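Local coordinates for protein peptidyl-prolyl cis-trans isomerase cyclophilin-type (Toxoplasma gondii, PDB 3BO7) that probably catalyses the cis-trans isomerisation of peptidyl-proline bonds, assisting protein folding, and here has the immunosuppressant cyclosporin A bound, at residues G7-V12 / S33-C38; L18-H23 / G103-A108; I47-I52 / L116-I121; M107-D110 / S114-S117. All blocks are in the same frame, centred on the assembly; numbering follows the deposited sequence.

Interaction 1: residues G7-V12 / S33-C38; sequences GYLRIV and SFLRLC. With EDO (1,2-ethanediol), chain N.
L9 of strand 7-13 drives one methyl group into a notch between F34, L35 and C38 of helix 28-39, joining a strand of the cyclophilin beta-barrel to the helix that covers one open end of it. The short segments run at 44° to each other, with their axes 10.9 Å apart at the closest approach, so side chains alone bridge the gap. From the backbone, the CB of L9 heads toward the helix. CG then stands between the backbone N and the carbonyl carbon (chi1 63°), and CD2 becomes the leading atom. CD2 comes to the edge of the F34 ring, near its plane, 3.7 Å from F34 CE2. The same methyl lies 3.9 Å from L35 CD2, and C38 SG is a looser third neighbour at 4.4 Å from it. L9 CD1 holds back, 4.3 Å from F34 CE2. All four residues are buried and the contact is purely apolar; L9 also touches L22 and I169 on the flanking strands, while the F34 ring is stacked on F43. On the outer side of the helix, R36 points to solvent and forms a salt bridge through NH2 with D32. The other end of its guanidinium, NH1, donates a nearly straight hydrogen bond in the group's own plane to O2 of an ethanediol, probably from the crystallisation liquor, at 3.0 Å.

Interaction 2: residues L18-H23 / G103-A108; sequences LNIELH and GVLSMA
L105, on strand 104-107, packs its tip against I20 and L22 of strand 16-22 inside the cyclophilin beta-barrel. Strand 135-141 separates the two in the sheet, so the backbones stay well apart: even the nearest CA atoms, those of L22 and L105, are 8.4 Å from each other. The approach to the strand is made by G103, whose positive phi turns the chain into it. V104 follows with its side chain directed away from I20 and L22. L105 then points toward the other strand. With CG opposite the backbone N (chi1 174°) and chi2 at 66°, CD2 continues the extended line of the side chain and becomes its leading atom; F119, I121 and F136 also touch this leucine. S106 turns the other way, its OG hydrogen-bonded to H99 NE2, and M107 O is hydrogen-bonded to H133 ND1. A108 ends the segment by packing on a modified side chain of the bound cyclosporin, so a few residues of chain lead from barrel core to ligand site. At the core end the contact comes down to three methyl groups: L105 CD2 lies 3.9 Å from I20 CG2 and 3.8 Å from L22 CD2, and I20 CG2 and L22 CD2 are themselves 3.9 Å apart, a close-packed, nearly equilateral triangle.

Interaction 3: residues I47-I52 / L116-I121; sequences IFHRCI and LSEFFI
F48 and H49 face F119 and E118 across a wide backbone gap, the nearest CA atoms, of F48 and F120, being 8.8 Å apart. Strand 56-59 runs between the two strands in the sheet, and H49 and R50 both face its Q58, which makes a classic beta bulge. On one side of the chain the phenylalanines meet obliquely, F48 CE1 lying 3.8 Å from F119 CE1. Their planes are 85° apart and their centroids separated by 5.9 Å. This aromatic pair belongs to the hydrophobic interior of the cyclophilin barrel, where F48 also meets W149 and F119 touches L105. On the other side the contact is polar. E118 OE1 sits at the edge of the H49 ring, near its plane, 3.3 Å from H49 CE1, with the carboxylate turned 73° from the imidazole. A water gives OE1 of E118 a 2.7 Å hydrogen bond and has a weak, 3.4 Å link to H49 NE2. The carboxylate is anchored chiefly by a salt bridge from OE2 to R61. This face borders the ligand: E118 packs on a modified side chain of cyclosporin, and R50 NH2 is hydrogen-bonded to the peptide's backbone.

Interaction 4: residues M107-D110 / S114-S117; sequences MAND and SNLS
S114 reaches back across the loop to D110, its OG accepting the one direct hydrogen bond between the segments, from D110 N at 3.0 Å and a nearly straight 166°. The same hydroxyl is hydrogen-bonded to G111 O, in the turn that joins the segments. Two waters add further connections. One donates to A108 O and to S114 O and accepts from L116 N, tying three backbone groups together; the other accepts from N109 ND2 and donates to N115 OD1, 2.7 Å away. Van der Waals contacts fill in the rest: N115 OD1 presses on M107 at 3.2 Å from CB, and S114 OG is as close to N109 CB. The M107 chain, bent at chi2 and chi3, folds its CE back to within 3.9 Å of L116 N. Outside partners steady both amides, N109 ND2 bonding to K132 O and N115 ND2 to D91 OD1 and F89 O. D110 OD1 is hydrogen-bonded to the backbone of the bound cyclosporin, on which A108 and N109 also pack, so this loop forms part of the ligand site. It connects the adjacent antiparallel strands 104-107 and 119-122, with S117 CB packing against L37 of helix 28-39.

In the fold
Between their protein segments, interactions 1 and 2 are wholly apolar and buried: the first fixes helix 28-39 to strand 7-13, the second brings strand 104-107 to strand 16-22, the sheet neighbour of 7-13. Interaction 3 mixes chemistries, apolar toward the barrel interior and polar toward cyclosporin. Interaction 4 relies on hydrogen bonds and water; its centre is about 10 Å from the chain centre, close to the 9 Å of interaction 1, against about 6 Å for those of interactions 2 and 3. Strands 104-107 and 119-122 connect the last three: interaction 4 shares M107 and A108 with interaction 2, and L116 and S117 with interaction 3. F34 of interaction 1 packs on F119 of interaction 3.

Interaction 1: residues G7-V12 / S33-C38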
loop_
_atom_site.group_PDB
_atom_site.type_symbol
_atom_site.label_atom_id
_atom_site.label_comp_id
_atom_site.label_asym_id
_atom_site.label_seq_id
_atom_site.Cartn_x
_atom_site.Cartn_y
_atom_site.Cartn_z
ATOM N N GLY A 7 8.478 10.025 5.963
ATOM C CA GLY A 7 7.250 10.680 5.541
ATOM C C GLY A 7 6.127 10.242 6.459
ATOM O O GLY A 7 6.193 9.165 7.035
ATOM N N TYR A 8 5.109 11.086 6.622
ATOM C CA TYR A 8 3.941 10.755 7.456
ATOM C C TYR A 8 2.653 11.084 6.728
ATOM O O TYR A 8 2.543 12.137 6.090
ATOM C CB TYR A 8 4.022 11.441 8.832
ATOM C CG TYR A 8 5.232 10.970 9.618
ATOM C CD1 TYR A 8 5.195 9.770 10.315
ATOM C CD2 TYR A 8 6.426 11.694 9.610
ATOM C CE1 TYR A 8 6.298 9.312 11.003
ATOM C CE2 TYR A 8 7.546 11.237 10.292
ATOM C CZ TYR A 8 7.469 10.044 10.991
ATOM O OH TYR A 8 8.557 9.561 11.683
ATOM N N LEU A 9 1.690 10.165 6.799
ATOM C CA LEU A 9 0.427 10.318 6.085
ATOM C C LEU A 9 -0.708 9.539 6.729
ATOM O O LEU A 9 -0.478 8.540 7.412
ATOM C CB LEU A 9 0.566 9.939 4.595
ATOM C CG LEU A 9 0.926 8.526 4.107
ATOM C CD1 LEU A 9 -0.308 7.637 3.961
ATOM C CD2 LEU A 9 1.644 8.651 2.782
ATOM N N ARG A 10 -1.932 10.011 6.503
ATOM C CA ARG A 10 -3.130 9.286 6.909
ATOM C C ARG A 10 -3.973 8.890 5.693
ATOM O O ARG A 10 -4.328 9.733 4.860
ATOM C CB ARG A 10 -3.961 10.119 7.886
ATOM C CG ARG A 10 -5.166 9.395 8.464
ATOM C CD ARG A 10 -5.965 10.321 9.360
ATOM N NE ARG A 10 -5.240 10.584 10.596
ATOM C CZ ARG A 10 -5.392 11.664 11.355
ATOM N NH1 ARG A 10 -6.252 12.598 11.009
ATOM N NH2 ARG A 10 -4.678 11.799 12.466
ATOM N N ILE A 11 -4.271 7.600 5.591
ATOM C CA ILE A 11 -5.217 7.102 4.596
ATOM C C ILE A 11 -6.590 7.068 5.257
ATOM O O ILE A 11 -6.777 6.361 6.251
ATOM C CB ILE A 11 -4.832 5.683 4.085
ATOM C CG1 ILE A 11 -3.526 5.734 3.286
ATOM C CG2 ILE A 11 -5.953 5.083 3.233
ATOM C CD1 ILE A 11 -3.003 4.359 2.811
ATOM N N VAL A 12 -7.531 7.846 4.719
ATOM C CA VAL A 12 -8.892 7.899 5.241
ATOM C C VAL A 12 -9.785 7.045 4.355
ATOM O O VAL A 12 -9.962 7.352 3.165
ATOM C CB VAL A 12 -9.461 9.359 5.276
ATOM C CG1 VAL A 12 -10.802 9.403 6.021
ATOM C CG2 VAL A 12 -8.482 10.326 5.901
ATOM N N SER A 33 7.594 7.997 -5.178
ATOM C CA SER A 33 6.529 7.634 -6.112
ATOM C C SER A 33 5.160 7.760 -5.464
ATOM O O SER A 33 4.244 8.360 -6.044
ATOM C CB SER A 33 6.728 6.205 -6.629
ATOM O OG SER A 33 5.657 5.823 -7.471
ATOM N N PHE A 34 5.032 7.189 -4.264
ATOM C CA PHE A 34 3.758 7.111 -3.560
ATOM C C PHE A 34 3.233 8.514 -3.249
ATOM O O PHE A 34 2.050 8.807 -3.462
ATOM C CB PHE A 34 3.925 6.288 -2.275
ATOM C CG PHE A 34 2.623 5.900 -1.615
ATOM C CD1 PHE A 34 1.959 4.735 -1.988
ATOM C CD2 PHE A 34 2.061 6.696 -0.620
ATOM C CE1 PHE A 34 0.752 4.362 -1.377
ATOM C CE2 PHE A 34 0.849 6.332 -0.009
ATOM C CZ PHE A 34 0.199 5.163 -0.394
ATOM N N LEU A 35 4.137 9.372 -2.760
ATOM C CA LEU A 35 3.823 10.744 -2.372
ATOM C C LEU A 35 3.523 11.604 -3.585
ATOM O O LEU A 35 2.635 12.457 -3.539
ATOM C CB LEU A 35 4.948 11.348 -1.504
ATOM C CG LEU A 35 5.111 10.725 -0.101
ATOM C CD1 LEU A 35 6.447 11.084 0.543
ATOM C CD2 LEU A 35 3.960 11.090 0.836
ATOM N N ARG A 36 4.240 11.370 -4.677
ATOM C CA ARG A 36 3.909 12.038 -5.944
ATOM C C ARG A 36 2.497 11.685 -6.433
ATOM O O ARG A 36 1.819 12.529 -7.025
ATOM C CB ARG A 36 4.952 11.754 -7.024
ATOM C CG ARG A 36 6.301 12.428 -6.770
ATOM C CD ARG A 36 7.244 12.262 -7.933
ATOM N NE ARG A 36 8.644 12.322 -7.523
ATOM C CZ ARG A 36 9.646 12.653 -8.334
ATOM N NH1 ARG A 36 9.396 12.973 -9.594
ATOM N NH2 ARG A 36 10.900 12.677 -7.889
ATOM N N LEU A 37 2.055 10.458 -6.155
ATOM C CA LEU A 37 0.709 9.995 -6.515
ATOM C C LEU A 37 -0.340 10.548 -5.562
ATOM O O LEU A 37 -1.424 10.944 -5.998
ATOM C CB LEU A 37 0.636 8.458 -6.543
ATOM C CG LEU A 37 1.353 7.697 -7.665
ATOM C CD1 LEU A 37 1.301 6.205 -7.403
ATOM C CD2 LEU A 37 0.767 8.021 -9.025
ATOM N N CYS A 38 -0.017 10.562 -4.264
ATOM C CA CYS A 38 -0.827 11.272 -3.266
ATOM C C CYS A 38 -1.073 12.740 -3.657
ATOM O O CYS A 38 -2.176 13.260 -3.465
ATOM C CB CYS A 38 -0.185 11.202 -1.876
ATOM S SG CYS A 38 -0.257 9.582 -1.103
HETATM C C1 EDO N . 12.702 11.921 -10.935
HETATM O O1 EDO N . 12.774 10.660 -11.610
HETATM C C2 EDO N . 12.194 12.973 -11.916
HETATM O O2 EDO N . 11.606 14.079 -11.217
#

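Interaction 2: residues L18-H23 / G103-A108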
loop_
_atom_site.group_PDB
_atom_site.type_symbol
_atom_site.label_atom_id
_atom_site.label_comp_id
_atom_site.label_asym_id
_atom_site.label_seq_id
_atom_site.Cartn_x
_atom_site.Cartn_y
_atom_site.Cartn_z
ATOM N N LEU A 18 -5.944 5.020 8.632
ATOM C CA LEU A 18 -4.642 4.468 8.988
ATOM C C LEU A 18 -3.571 5.541 8.992
ATOM O O LEU A 18 -3.445 6.300 8.028
ATOM C CB LEU A 18 -4.235 3.341 8.034
ATOM C CG LEU A 18 -5.098 2.078 7.949
ATOM C CD1 LEU A 18 -4.580 1.206 6.830
ATOM C CD2 LEU A 18 -5.093 1.309 9.246
ATOM N N ASN A 19 -2.806 5.589 10.086
ATOM C CA ASN A 19 -1.650 6.471 10.201
ATOM C C ASN A 19 -0.387 5.730 9.797
ATOM O O ASN A 19 -0.102 4.631 10.294
ATOM C CB ASN A 19 -1.525 7.029 11.623
ATOM C CG ASN A 19 -2.563 8.103 11.929
ATOM O OD1 ASN A 19 -3.111 8.746 11.030
ATOM N ND2 ASN A 19 -2.825 8.307 13.210
ATOM N N ILE A 20 0.366 6.331 8.889
ATOM C CA ILE A 20 1.464 5.631 8.239
ATOM C C ILE A 20 2.770 6.425 8.262
ATOM O O ILE A 20 2.792 7.623 7.998
ATOM C CB ILE A 20 1.063 5.205 6.782
ATOM C CG1 ILE A 20 0.127 3.988 6.836
ATOM C CG2 ILE A 20 2.295 4.924 5.914
ATOM C CD1 ILE A 20 -0.645 3.755 5.587
ATOM N N GLU A 21 3.845 5.726 8.612
ATOM C CA GLU A 21 5.196 6.228 8.465
ATOM C C GLU A 21 5.829 5.626 7.217
ATOM O O GLU A 21 5.801 4.408 7.023
ATOM C CB GLU A 21 6.014 5.848 9.687
ATOM C CG GLU A 21 7.486 6.185 9.589
ATOM C CD GLU A 21 8.212 5.882 10.872
ATOM O OE1 GLU A 21 8.323 4.691 11.240
ATOM O OE2 GLU A 21 8.668 6.840 11.523
ATOM N N LEU A 22 6.411 6.482 6.382
ATOM C CA LEU A 22 7.129 6.030 5.202
ATOM C C LEU A 22 8.641 6.023 5.429
ATOM O O LEU A 22 9.208 7.022 5.855
ATOM C CB LEU A 22 6.779 6.917 4.007
ATOM C CG LEU A 22 5.349 6.909 3.467
ATOM C CD1 LEU A 22 5.316 7.793 2.251
ATOM C CD2 LEU A 22 4.868 5.518 3.105
ATOM N N HIS A 23 9.289 4.900 5.125
ATOM C CA HIS A 23 10.743 4.774 5.259
ATOM C C HIS A 23 11.508 5.346 4.060
ATOM O O HIS A 23 12.219 4.624 3.358
ATOM C CB HIS A 23 11.143 3.317 5.483
ATOM C CG HIS A 23 10.418 2.659 6.609
ATOM N ND1 HIS A 23 10.453 3.139 7.902
ATOM C CD2 HIS A 23 9.649 1.545 6.642
ATOM C CE1 HIS A 23 9.731 2.354 8.679
ATOM N NE2 HIS A 23 9.233 1.379 7.940
ATOM N N GLY A 103 0.936 -4.741 10.088
ATOM C CA GLY A 103 1.068 -3.343 9.690
ATOM C C GLY A 103 2.267 -2.941 8.851
ATOM O O GLY A 103 2.563 -1.749 8.742
ATOM N N VAL A 104 2.959 -3.913 8.259
ATOM C CA VAL A 104 4.045 -3.612 7.333
ATOM C C VAL A 104 3.446 -3.116 6.004
ATOM O O VAL A 104 2.531 -3.741 5.450
ATOM C CB VAL A 104 4.979 -4.842 7.119
ATOM C CG1 VAL A 104 6.053 -4.558 6.080
ATOM C CG2 VAL A 104 5.621 -5.283 8.439
ATOM N N LEU A 105 3.940 -1.980 5.515
ATOM C CA LEU A 105 3.506 -1.462 4.220
ATOM C C LEU A 105 4.541 -1.805 3.152
ATOM O O LEU A 105 5.720 -1.427 3.235
ATOM C CB LEU A 105 3.222 0.047 4.269
ATOM C CG LEU A 105 2.885 0.739 2.934
ATOM C CD1 LEU A 105 1.553 0.247 2.355
ATOM C CD2 LEU A 105 2.864 2.257 3.059
ATOM N N SER A 106 4.081 -2.525 2.137
ATOM C CA SER A 106 4.968 -3.089 1.140
ATOM C C SER A 106 4.379 -3.013 -0.278
ATOM O O SER A 106 3.172 -2.818 -0.444
ATOM C CB SER A 106 5.284 -4.523 1.535
ATOM O OG SER A 106 6.333 -5.044 0.754
ATOM N N MET A 107 5.238 -3.150 -1.289
ATOM C CA MET A 107 4.820 -3.064 -2.701
ATOM C C MET A 107 4.394 -4.406 -3.296
ATOM O O MET A 107 5.113 -5.394 -3.200
ATOM C CB MET A 107 5.941 -2.476 -3.577
ATOM C CG MET A 107 6.198 -0.976 -3.434
ATOM S SD MET A 107 4.759 0.085 -3.755
ATOM C CE MET A 107 4.428 -0.216 -5.497
ATOM N N ALA A 108 3.219 -4.432 -3.910
ATOM C CA ALA A 108 2.834 -5.531 -4.781
ATOM C C ALA A 108 3.586 -5.404 -6.124
ATOM O O ALA A 108 3.938 -4.295 -6.551
ATOM C CB ALA A 108 1.336 -5.523 -4.993
#

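Interaction 3: residues I47-I52 / L116-I121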
loop_
_atom_site.group_PDB
_atom_site.type_symbol
_atom_site.label_atom_id
_atom_site.label_comp_id
_atom_site.label_asym_id
_atom_site.label_seq_id
_atom_site.Cartn_x
_atom_site.Cartn_y
_atom_site.Cartn_z
ATOM N N ILE A 47 -9.917 1.089 -4.077
ATOM C CA ILE A 47 -10.404 0.182 -3.044
ATOM C C ILE A 47 -9.304 -0.735 -2.512
ATOM O O ILE A 47 -8.188 -0.745 -3.023
ATOM C CB ILE A 47 -11.595 -0.680 -3.559
ATOM C CG1 ILE A 47 -11.232 -1.398 -4.863
ATOM C CG2 ILE A 47 -12.862 0.171 -3.713
ATOM C CD1 ILE A 47 -12.249 -2.453 -5.275
ATOM N N PHE A 48 -9.629 -1.479 -1.460
ATOM C CA PHE A 48 -8.806 -2.597 -1.023
ATOM C C PHE A 48 -9.475 -3.874 -1.536
ATOM O O PHE A 48 -10.428 -4.377 -0.934
ATOM C CB PHE A 48 -8.623 -2.593 0.499
ATOM C CG PHE A 48 -7.696 -1.518 0.993
ATOM C CD1 PHE A 48 -6.362 -1.805 1.262
ATOM C CD2 PHE A 48 -8.148 -0.215 1.176
ATOM C CE1 PHE A 48 -5.493 -0.817 1.717
ATOM C CE2 PHE A 48 -7.291 0.789 1.627
ATOM C CZ PHE A 48 -5.954 0.486 1.898
ATOM N N HIS A 49 -8.962 -4.371 -2.669
ATOM C CA HIS A 49 -9.664 -5.332 -3.534
ATOM C C HIS A 49 -9.291 -6.787 -3.297
ATOM O O HIS A 49 -9.873 -7.679 -3.895
ATOM C CB HIS A 49 -9.389 -4.998 -5.005
ATOM C CG HIS A 49 -7.996 -5.332 -5.439
ATOM N ND1 HIS A 49 -6.935 -4.470 -5.264
ATOM C CD2 HIS A 49 -7.486 -6.446 -6.011
ATOM C CE1 HIS A 49 -5.833 -5.033 -5.725
ATOM N NE2 HIS A 49 -6.140 -6.232 -6.186
ATOM N N ARG A 50 -8.285 -7.025 -2.473
ATOM C CA ARG A 50 -7.894 -8.384 -2.143
ATOM C C ARG A 50 -7.519 -8.447 -0.660
ATOM O O ARG A 50 -6.663 -7.692 -0.189
ATOM C CB ARG A 50 -6.763 -8.871 -3.055
ATOM C CG ARG A 50 -6.279 -10.288 -2.745
ATOM C CD ARG A 50 -5.448 -10.884 -3.880
ATOM N NE ARG A 50 -4.698 -12.056 -3.429
ATOM C CZ ARG A 50 -3.417 -12.041 -3.057
ATOM N NH1 ARG A 50 -2.719 -10.913 -3.092
ATOM N NH2 ARG A 50 -2.827 -13.158 -2.651
ATOM N N CYS A 51 -8.172 -9.352 0.062
ATOM C CA CYS A 51 -8.084 -9.402 1.520
ATOM C C CYS A 51 -8.077 -10.851 1.979
ATOM O O CYS A 51 -9.074 -11.570 1.817
ATOM C CB CYS A 51 -9.260 -8.635 2.150
ATOM S SG CYS A 51 -9.267 -8.557 3.960
ATOM N N ILE A 52 -6.947 -11.277 2.539
ATOM C CA ILE A 52 -6.787 -12.640 3.022
ATOM C C ILE A 52 -6.440 -12.659 4.512
ATOM O O ILE A 52 -5.357 -12.216 4.921
ATOM C CB ILE A 52 -5.752 -13.434 2.168
ATOM C CG1 ILE A 52 -6.228 -13.488 0.700
ATOM C CG2 ILE A 52 -5.525 -14.839 2.748
ATOM C CD1 ILE A 52 -5.211 -13.993 -0.304
ATOM N N LEU A 116 4.686 -0.129 -9.382
ATOM C CA LEU A 116 3.896 0.972 -9.888
ATOM C C LEU A 116 3.176 1.679 -8.744
ATOM O O LEU A 116 3.718 2.630 -8.171
ATOM C CB LEU A 116 2.933 0.494 -10.991
ATOM C CG LEU A 116 3.582 0.134 -12.339
ATOM C CD1 LEU A 116 2.538 -0.353 -13.337
ATOM C CD2 LEU A 116 4.364 1.307 -12.926
ATOM N N SER A 117 1.981 1.203 -8.399
ATOM C CA SER A 117 1.159 1.836 -7.363
ATOM C C SER A 117 0.471 0.893 -6.363
ATOM O O SER A 117 0.001 1.335 -5.325
ATOM C CB SER A 117 0.126 2.760 -8.006
ATOM O OG SER A 117 -0.966 2.029 -8.524
ATOM N N GLU A 118 0.407 -0.397 -6.680
ATOM C CA GLU A 118 -0.272 -1.364 -5.815
ATOM C C GLU A 118 0.573 -1.731 -4.608
ATOM O O GLU A 118 1.787 -1.924 -4.717
ATOM C CB GLU A 118 -0.672 -2.621 -6.585
ATOM C CG GLU A 118 -1.955 -2.465 -7.335
ATOM C CD GLU A 118 -2.487 -3.778 -7.905
ATOM O OE1 GLU A 118 -2.853 -4.689 -7.117
ATOM O OE2 GLU A 118 -2.564 -3.878 -9.154
ATOM N N PHE A 119 -0.085 -1.850 -3.463
ATOM C CA PHE A 119 0.612 -2.081 -2.215
ATOM C C PHE A 119 -0.206 -3.007 -1.339
ATOM O O PHE A 119 -1.365 -3.275 -1.618
ATOM C CB PHE A 119 0.870 -0.743 -1.502
ATOM C CG PHE A 119 -0.386 0.022 -1.201
ATOM C CD1 PHE A 119 -1.063 -0.173 0.010
ATOM C CD2 PHE A 119 -0.922 0.904 -2.141
ATOM C CE1 PHE A 119 -2.238 0.512 0.280
ATOM C CE2 PHE A 119 -2.106 1.591 -1.879
ATOM C CZ PHE A 119 -2.757 1.400 -0.668
ATOM N N PHE A 120 0.414 -3.503 -0.275
ATOM C CA PHE A 120 -0.308 -4.276 0.727
ATOM C C PHE A 120 0.098 -3.900 2.140
ATOM O O PHE A 120 1.182 -3.358 2.381
ATOM C CB PHE A 120 -0.165 -5.787 0.499
ATOM C CG PHE A 120 1.251 -6.300 0.510
ATOM C CD1 PHE A 120 1.721 -7.043 1.588
ATOM C CD2 PHE A 120 2.094 -6.093 -0.572
ATOM C CE1 PHE A 120 3.022 -7.556 1.593
ATOM C CE2 PHE A 120 3.389 -6.591 -0.575
ATOM C CZ PHE A 120 3.853 -7.334 0.509
ATOM N N ILE A 121 -0.798 -4.176 3.074
ATOM C CA ILE A 121 -0.474 -4.038 4.484
ATOM C C ILE A 121 -0.670 -5.393 5.141
ATOM O O ILE A 121 -1.717 -6.037 4.971
ATOM C CB ILE A 121 -1.304 -2.930 5.168
ATOM C CG1 ILE A 121 -1.216 -1.632 4.352
ATOM C CG2 ILE A 121 -0.802 -2.695 6.586
ATOM C CD1 ILE A 121 -2.146 -0.529 4.793
HETATM O O HOH W 1 -3.850 -6.759 -8.590
#

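Interaction 4: residues M107-D110 / S114-S117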
loop_
_atom_site.group_PDB
_atom_site.type_symbol
_atom_site.label_atom_id
_atom_site.label_comp_id
_atom_site.label_asym_id
_atom_site.label_seq_id
_atom_site.Cartn_x
_atom_site.Cartn_y
_atom_site.Cartn_z
ATOM N N MET A 107 5.238 -3.150 -1.289
ATOM C CA MET A 107 4.820 -3.064 -2.701
ATOM C C MET A 107 4.394 -4.406 -3.296
ATOM O O MET A 107 5.113 -5.394 -3.200
ATOM C CB MET A 107 5.941 -2.476 -3.577
ATOM C CG MET A 107 6.198 -0.976 -3.434
ATOM S SD MET A 107 4.759 0.085 -3.755
ATOM C CE MET A 107 4.428 -0.216 -5.497
ATOM N N ALA A 108 3.219 -4.432 -3.910
ATOM C CA ALA A 108 2.834 -5.531 -4.781
ATOM C C ALA A 108 3.586 -5.404 -6.124
ATOM O O ALA A 108 3.938 -4.295 -6.551
ATOM C CB ALA A 108 1.336 -5.523 -4.993
ATOM N N ASN A 109 3.821 -6.533 -6.793
ATOM C CA ASN A 109 4.454 -6.524 -8.116
ATOM C C ASN A 109 4.148 -7.786 -8.921
ATOM O O ASN A 109 3.284 -8.571 -8.537
ATOM C CB ASN A 109 5.965 -6.329 -7.983
ATOM C CG ASN A 109 6.607 -7.359 -7.079
ATOM O OD1 ASN A 109 6.536 -8.567 -7.339
ATOM N ND2 ASN A 109 7.244 -6.888 -6.008
ATOM N N ASP A 110 4.849 -7.955 -10.045
ATOM C CA ASP A 110 4.753 -9.153 -10.879
ATOM C C ASP A 110 6.160 -9.652 -11.228
ATOM O O ASP A 110 6.423 -10.055 -12.373
ATOM C CB ASP A 110 3.978 -8.859 -12.168
ATOM C CG ASP A 110 2.486 -8.798 -11.956
ATOM O OD1 ASP A 110 1.992 -9.465 -11.032
ATOM O OD2 ASP A 110 1.792 -8.094 -12.722
ATOM N N SER A 114 9.080 -4.152 -10.961
ATOM C CA SER A 114 7.798 -3.896 -11.621
ATOM C C SER A 114 6.861 -3.124 -10.696
ATOM O O SER A 114 5.650 -3.351 -10.689
ATOM C CB SER A 114 7.142 -5.207 -12.056
ATOM O OG SER A 114 7.058 -6.109 -10.972
ATOM N N ASN A 115 7.436 -2.203 -9.929
ATOM C CA ASN A 115 6.693 -1.402 -8.962
ATOM C C ASN A 115 5.983 -0.231 -9.627
ATOM O O ASN A 115 6.594 0.561 -10.346
ATOM C CB ASN A 115 7.629 -0.876 -7.872
ATOM C CG ASN A 115 8.280 -1.974 -7.075
ATOM O OD1 ASN A 115 7.620 -2.673 -6.310
ATOM N ND2 ASN A 115 9.594 -2.121 -7.228
ATOM N N LEU A 116 4.686 -0.129 -9.382
ATOM C CA LEU A 116 3.896 0.972 -9.888
ATOM C C LEU A 116 3.176 1.679 -8.744
ATOM O O LEU A 116 3.718 2.630 -8.171
ATOM C CB LEU A 116 2.933 0.494 -10.991
ATOM C CG LEU A 116 3.582 0.134 -12.339
ATOM C CD1 LEU A 116 2.538 -0.353 -13.337
ATOM C CD2 LEU A 116 4.364 1.307 -12.926
ATOM N N SER A 117 1.981 1.203 -8.399
ATOM C CA SER A 117 1.159 1.836 -7.363
ATOM C C SER A 117 0.471 0.893 -6.363
ATOM O O SER A 117 0.001 1.335 -5.325
ATOM C CB SER A 117 0.126 2.760 -8.006
ATOM O OG SER A 117 -0.966 2.029 -8.524
HETATM O O HOH W 2 3.319 -2.859 -8.983
HETATM O O HOH W 3 8.693 -4.618 -4.739
#